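Local coordinates for U4/U6 snRNA-associated-splicing factor PRP24 (Saccharomyces cerevisiae, PDB 4N0T), which binds U6 snRNA and acts as a recycling factor of the spliceosome, the machinery that removes introns from precursor messenger RNA, at residues 10-15 with 78-83; 35-40 with 50-55. All blocks are in the same frame, centred on the assembly; numbering follows the deposited sequence.

Contact 1: residues 10-15 with 78-83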
loop_
_atom_site.group_PDB
_atom_site.type_symbol
_atom_site.label_atom_id
_atom_site.label_comp_id
_atom_site.label_asym_id
_atom_site.label_seq_id
_atom_site.Cartn_x
_atom_site.Cartn_y
_atom_site.Cartn_z
ATOM N N THR A 10 15.738 -12.520 13.300
ATOM C CA THR A 10 14.525 -12.759 14.082
ATOM C C THR A 10 14.465 -14.197 14.600
ATOM O O THR A 10 14.742 -15.165 13.866
ATOM C CB THR A 10 13.263 -12.453 13.262
ATOM O OG1 THR A 10 13.334 -11.100 12.795
ATOM C CG2 THR A 10 12.008 -12.612 14.111
ATOM N N VAL A 11 14.096 -14.331 15.861
ATOM C CA VAL A 11 13.930 -15.656 16.444
ATOM C C VAL A 11 12.503 -15.860 16.915
ATOM O O VAL A 11 11.768 -14.892 17.178
ATOM C CB VAL A 11 14.889 -15.904 17.630
ATOM C CG1 VAL A 11 16.333 -15.713 17.175
ATOM C CG2 VAL A 11 14.569 -14.974 18.787
ATOM N N LEU A 12 12.139 -17.131 17.041
ATOM C CA LEU A 12 10.840 -17.551 17.536
ATOM C C LEU A 12 11.062 -18.189 18.900
ATOM O O LEU A 12 11.961 -19.015 19.048
ATOM C CB LEU A 12 10.269 -18.612 16.598
ATOM C CG LEU A 12 8.951 -19.270 17.028
ATOM C CD1 LEU A 12 7.858 -18.238 17.028
ATOM C CD2 LEU A 12 8.584 -20.439 16.121
ATOM N N VAL A 13 10.259 -17.795 19.879
ATOM C CA VAL A 13 10.311 -18.405 21.211
ATOM C C VAL A 13 8.994 -19.125 21.422
ATOM O O VAL A 13 7.925 -18.530 21.244
ATOM C CB VAL A 13 10.501 -17.363 22.325
ATOM C CG1 VAL A 13 10.658 -18.057 23.677
ATOM C CG2 VAL A 13 11.717 -16.509 22.055
ATOM N N LYS A 14 9.066 -20.406 21.786
ATOM C CA LYS A 14 7.860 -21.180 22.074
ATOM C C LYS A 14 7.826 -21.596 23.542
ATOM O O LYS A 14 8.872 -21.814 24.154
ATOM C CB LYS A 14 7.794 -22.419 21.174
ATOM C CG LYS A 14 6.590 -23.301 21.443
ATOM C CD LYS A 14 6.484 -24.437 20.452
ATOM C CE LYS A 14 5.188 -25.212 20.691
ATOM N NZ LYS A 14 5.045 -26.339 19.725
ATOM N N ASN A 15 6.611 -21.653 24.085
ATOM C CA ASN A 15 6.338 -22.181 25.435
ATOM C C ASN A 15 6.683 -21.226 26.573
ATOM O O ASN A 15 7.006 -21.662 27.682
ATOM C CB ASN A 15 6.991 -23.551 25.674
ATOM C CG ASN A 15 6.258 -24.349 26.747
ATOM O OD1 ASN A 15 5.028 -24.296 26.821
ATOM N ND2 ASN A 15 7.002 -25.068 27.590
ATOM N N ILE A 78 11.673 -23.004 23.879
ATOM C CA ILE A 78 12.421 -23.413 22.711
ATOM C C ILE A 78 12.652 -22.129 21.940
ATOM O O ILE A 78 11.718 -21.348 21.746
ATOM C CB ILE A 78 11.636 -24.431 21.847
ATOM C CG1 ILE A 78 11.312 -25.680 22.690
ATOM C CG2 ILE A 78 12.443 -24.841 20.619
ATOM C CD1 ILE A 78 10.387 -26.678 22.015
ATOM N N VAL A 79 13.898 -21.889 21.560
ATOM C CA VAL A 79 14.238 -20.692 20.808
ATOM C C VAL A 79 14.893 -21.125 19.503
ATOM O O VAL A 79 15.828 -21.939 19.500
ATOM C CB VAL A 79 15.181 -19.752 21.613
ATOM C CG1 VAL A 79 15.450 -18.459 20.823
ATOM C CG2 VAL A 79 14.601 -19.422 23.004
ATOM N N SER A 80 14.419 -20.579 18.381
ATOM C CA SER A 80 14.906 -21.018 17.082
ATOM C C SER A 80 14.924 -19.855 16.104
ATOM O O SER A 80 14.241 -18.859 16.324
ATOM C CB SER A 80 14.011 -22.121 16.528
ATOM O OG SER A 80 12.666 -21.678 16.457
ATOM N N HIS A 81 15.713 -19.984 15.045
ATOM C CA HIS A 81 15.644 -19.017 13.948
ATOM C C HIS A 81 14.229 -19.047 13.385
ATOM O O HIS A 81 13.656 -20.126 13.174
ATOM C CB HIS A 81 16.636 -19.373 12.834
ATOM C CG HIS A 81 18.074 -19.130 13.186
ATOM N ND1 HIS A 81 18.593 -17.867 13.382
ATOM C CD2 HIS A 81 19.110 -19.991 13.341
ATOM C CE1 HIS A 81 19.884 -17.960 13.652
ATOM N NE2 HIS A 81 20.221 -19.238 13.642
ATOM N N LEU A 82 13.657 -17.871 13.132
ATOM C CA LEU A 82 12.352 -17.832 12.482
ATOM C C LEU A 82 12.608 -18.057 11.013
ATOM O O LEU A 82 13.249 -17.233 10.366
ATOM C CB LEU A 82 11.657 -16.484 12.683
ATOM C CG LEU A 82 10.229 -16.436 12.121
ATOM C CD1 LEU A 82 9.283 -17.254 12.996
ATOM C CD2 LEU A 82 9.734 -15.001 11.991
ATOM N N THR A 83 12.145 -19.186 10.489
ATOM C CA THR A 83 12.365 -19.498 9.086
ATOM C C THR A 83 11.184 -20.265 8.512
ATOM O O THR A 83 10.539 -21.057 9.211
ATOM C CB THR A 83 13.678 -20.289 8.864
ATOM O OG1 THR A 83 13.803 -20.617 7.481
ATOM C CG2 THR A 83 13.664 -21.567 9.645
HETATM O O HOH W 1 17.617 -15.388 13.461
HETATM O O HOH W 2 11.298 -21.964 18.627
#

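Contact 2: residues 35-40 with 50-55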
loop_
_atom_site.group_PDB
_atom_site.type_symbol
_atom_site.label_atom_id
_atom_site.label_comp_id
_atom_site.label_asym_id
_atom_site.label_seq_id
_atom_site.Cartn_x
_atom_site.Cartn_y
_atom_site.Cartn_z
ATOM N N ILE A 35 17.525 -5.135 20.886
ATOM C CA ILE A 35 16.317 -5.659 20.250
ATOM C C ILE A 35 15.571 -4.549 19.505
ATOM O O ILE A 35 15.377 -3.456 20.041
ATOM C CB ILE A 35 15.393 -6.294 21.307
ATOM C CG1 ILE A 35 16.104 -7.481 21.973
ATOM C CG2 ILE A 35 14.059 -6.717 20.685
ATOM C CD1 ILE A 35 15.346 -8.114 23.123
ATOM N N ILE A 36 15.160 -4.838 18.272
ATOM C CA ILE A 36 14.367 -3.906 17.471
ATOM C C ILE A 36 12.874 -3.993 17.799
ATOM O O ILE A 36 12.202 -2.968 17.941
ATOM C CB ILE A 36 14.574 -4.151 15.958
ATOM C CG1 ILE A 36 16.025 -3.864 15.561
ATOM C CG2 ILE A 36 13.629 -3.290 15.123
ATOM C CD1 ILE A 36 16.293 -4.022 14.078
ATOM N N HIS A 37 12.353 -5.214 17.916
ATOM C CA HIS A 37 10.922 -5.384 18.145
ATOM C C HIS A 37 10.608 -6.719 18.815
ATOM O O HIS A 37 11.303 -7.714 18.586
ATOM C CB HIS A 37 10.150 -5.258 16.824
ATOM C CG HIS A 37 8.691 -4.975 17.012
ATOM N ND1 HIS A 37 7.722 -5.954 16.922
ATOM C CD2 HIS A 37 8.041 -3.829 17.313
ATOM C CE1 HIS A 37 6.538 -5.417 17.147
ATOM N NE2 HIS A 37 6.699 -4.130 17.389
ATOM N N VAL A 38 9.561 -6.728 19.635
ATOM C CA VAL A 38 9.082 -7.946 20.279
ATOM C C VAL A 38 7.574 -8.071 20.089
ATOM O O VAL A 38 6.841 -7.132 20.389
ATOM C CB VAL A 38 9.361 -7.922 21.789
ATOM C CG1 VAL A 38 8.715 -9.126 22.466
ATOM C CG2 VAL A 38 10.863 -7.910 22.053
ATOM N N ASP A 39 7.116 -9.211 19.576
ATOM C CA ASP A 39 5.681 -9.523 19.585
ATOM C C ASP A 39 5.424 -10.762 20.434
ATOM O O ASP A 39 6.184 -11.720 20.367
ATOM C CB ASP A 39 5.174 -9.775 18.169
ATOM C CG ASP A 39 5.281 -8.553 17.289
ATOM O OD1 ASP A 39 4.513 -7.596 17.521
ATOM O OD2 ASP A 39 6.125 -8.552 16.369
ATOM N N VAL A 40 4.363 -10.733 21.241
ATOM C CA VAL A 40 3.949 -11.905 22.012
ATOM C C VAL A 40 2.518 -12.264 21.600
ATOM O O VAL A 40 1.693 -11.372 21.380
ATOM C CB VAL A 40 4.022 -11.642 23.528
ATOM C CG1 VAL A 40 3.641 -12.885 24.317
ATOM C CG2 VAL A 40 5.420 -11.195 23.922
ATOM N N PHE A 50 3.755 -17.561 22.582
ATOM C CA PHE A 50 4.845 -17.496 21.609
ATOM C C PHE A 50 5.400 -16.075 21.631
ATOM O O PHE A 50 4.689 -15.126 21.989
ATOM C CB PHE A 50 4.324 -17.732 20.193
ATOM C CG PHE A 50 3.909 -19.151 19.897
ATOM C CD1 PHE A 50 4.846 -20.097 19.494
ATOM C CD2 PHE A 50 2.568 -19.522 19.958
ATOM C CE1 PHE A 50 4.461 -21.395 19.176
ATOM C CE2 PHE A 50 2.176 -20.816 19.644
ATOM C CZ PHE A 50 3.121 -21.753 19.247
ATOM N N ALA A 51 6.661 -15.913 21.239
ATOM C CA ALA A 51 7.211 -14.580 21.007
ATOM C C ALA A 51 8.021 -14.543 19.723
ATOM O O ALA A 51 8.687 -15.516 19.360
ATOM C CB ALA A 51 8.074 -14.122 22.180
ATOM N N ARG A 52 7.952 -13.410 19.031
ATOM C CA ARG A 52 8.835 -13.131 17.918
ATOM C C ARG A 52 9.759 -12.021 18.390
ATOM O O ARG A 52 9.295 -10.998 18.889
ATOM C CB ARG A 52 8.015 -12.647 16.711
ATOM C CG ARG A 52 8.835 -12.103 15.571
ATOM C CD ARG A 52 7.904 -11.521 14.506
ATOM N NE ARG A 52 8.637 -11.043 13.347
ATOM C CZ ARG A 52 9.165 -9.829 13.257
ATOM N NH1 ARG A 52 9.026 -8.980 14.262
ATOM N NH2 ARG A 52 9.819 -9.463 12.164
ATOM N N ILE A 53 11.068 -12.228 18.266
ATOM C CA ILE A 53 12.024 -11.207 18.691
ATOM C C ILE A 53 12.942 -10.881 17.527
ATOM O O ILE A 53 13.667 -11.754 17.021
ATOM C CB ILE A 53 12.866 -11.657 19.919
ATOM C CG1 ILE A 53 11.958 -12.109 21.061
ATOM C CG2 ILE A 53 13.768 -10.513 20.402
ATOM C CD1 ILE A 53 12.738 -12.753 22.212
ATOM N N GLU A 54 12.891 -9.630 17.077
ATOM C CA GLU A 54 13.760 -9.184 16.003
ATOM C C GLU A 54 14.944 -8.457 16.633
ATOM O O GLU A 54 14.770 -7.411 17.270
ATOM C CB GLU A 54 13.013 -8.259 15.044
ATOM C CG GLU A 54 13.883 -7.791 13.891
ATOM C CD GLU A 54 13.149 -6.878 12.936
ATOM O OE1 GLU A 54 11.920 -6.707 13.096
ATOM O OE2 GLU A 54 13.805 -6.334 12.021
ATOM N N PHE A 55 16.138 -9.022 16.474
ATOM C CA PHE A 55 17.347 -8.427 17.041
ATOM C C PHE A 55 17.961 -7.444 16.059
ATOM O O PHE A 55 17.759 -7.559 14.856
ATOM C CB PHE A 55 18.361 -9.515 17.411
ATOM C CG PHE A 55 18.007 -10.240 18.669
ATOM C CD1 PHE A 55 18.376 -9.724 19.907
ATOM C CD2 PHE A 55 17.275 -11.416 18.623
ATOM C CE1 PHE A 55 18.033 -10.380 21.089
ATOM C CE2 PHE A 55 16.927 -12.074 19.787
ATOM C CZ PHE A 55 17.307 -11.557 21.028
HETATM O O HOH W 3 8.773 -8.893 16.723
#

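Contact 1: residues 10-15 with 78-83
Leu82 and Leu12 meet at one end of an antiparallel ladder, where Leu82 CD1 rests 4.0 Å from Leu12 CB. With CG anti to the backbone N (chi1 -175°), Leu82 runs alongside Thr10, pointing the same way, and its other methyl, CD2, lies 3.9 Å from Thr10 CG2. Its backbone N, one residue past strand 78-81, donates to Thr10 O at 3.0 Å and carries the ladder one rung further. Leu12 makes both bonds of its pair with Ser80: Leu12 N donates to Ser80 O at 2.8 Å, and Leu12 O accepts from Ser80 N. A water also donates to Leu12 O and bonds Ser80 OG. At the far end Ile78 exchanges two bonds with Lys14, Lys14 N to Ile78 O (2.8 Å) and Ile78 N to Lys14 O (3.1 Å). The side chains of Ile78 and Lys14 share a face, their CB atoms 4.4 Å apart, and Ile78 also touches Thr68 and His69. On the face away from Leu12 and Ser80, Val11, Val13 and Val79 pack against helices 22-29 and 58-65, touching Phe29 among others. The chemistry therefore divides by face: valines turned to the core between sheet and helices, mixed apolar, hydroxyl and charged groups with water on the other.

Contact 2: residues 35-40 with 50-55
Opposite Glu54 the strand places two residues, Ile36 and His37, where one would be expected: a classic beta bulge, which shifts the register by one just beyond the pairing of Ile35 with Phe55. Glu54 O consequently receives two donors, Ile36 N at 2.8 Å and, weakly, His37 N at 3.3 Å, while Glu54 N returns a bond to His37 O. Past the bulge the antiparallel pairing is regular.

On one face Asp39 and Arg52 lie side by side. Extended from CG to NE, Arg52 brings NH1 to 3.6 Å from Asp39 OD2, a long salt bridge whose carboxylate and guanidinium planes stand 46° apart. A water spans this pair, accepting from Arg52 NH1 and donating to Asp39 OD2 and to Arg52 O. The guanidinium is shared further: NH2 lies 3.6 Å from Glu54 OE1, and NE pairs with Asp132. Glu54 OE2 in turn pairs with Arg4, extending the salt-bridge network, while Arg116 lies near Arg52 NH2.

Ile35 fills the apolar end of the contact, its two branches parting: CG1 reaches Phe55 CE1 at 3.6 Å, and CG2 meets Ile53 CG2 at 3.8 Å. Ile53 CG2 also sits over one face of the Phe55 ring, toward its rim. An alanine in place of Ile35 would probably leave a gap beside Ile53 CG2 and the Phe55 ring. Val38 and Ile53 continue this layer against helix 22-29. Such a bulged hairpin, helix-packed on one face, here forms the beta2-beta3 hairpin at one edge of the sheet of an RNA recognition motif, with its polar face reaching strand 112-116 of RRM 2.

Overall arrangement
Both contacts belong to one antiparallel sheet of RRM 1, and their centres are 10 Å apart. They join where strand 10-16 lies beside strand 49-55: Val13 N is 2.8 Å from Ala51 O and Val11 N is 2.9 Å from Ile53 O, both probable hydrogen bonds. Contact 1 thus ties the first strand to strand 75-81 near the end of the repeat, while contact 2 is formed by a hairpin within the intervening sequence and extends the sheet in the other direction. Helix 22-29 packs against both. The nearest atoms of contacts 1 and 2 lie about 8 Å and 6 Å from the bound nucleic acid, close to it without touching.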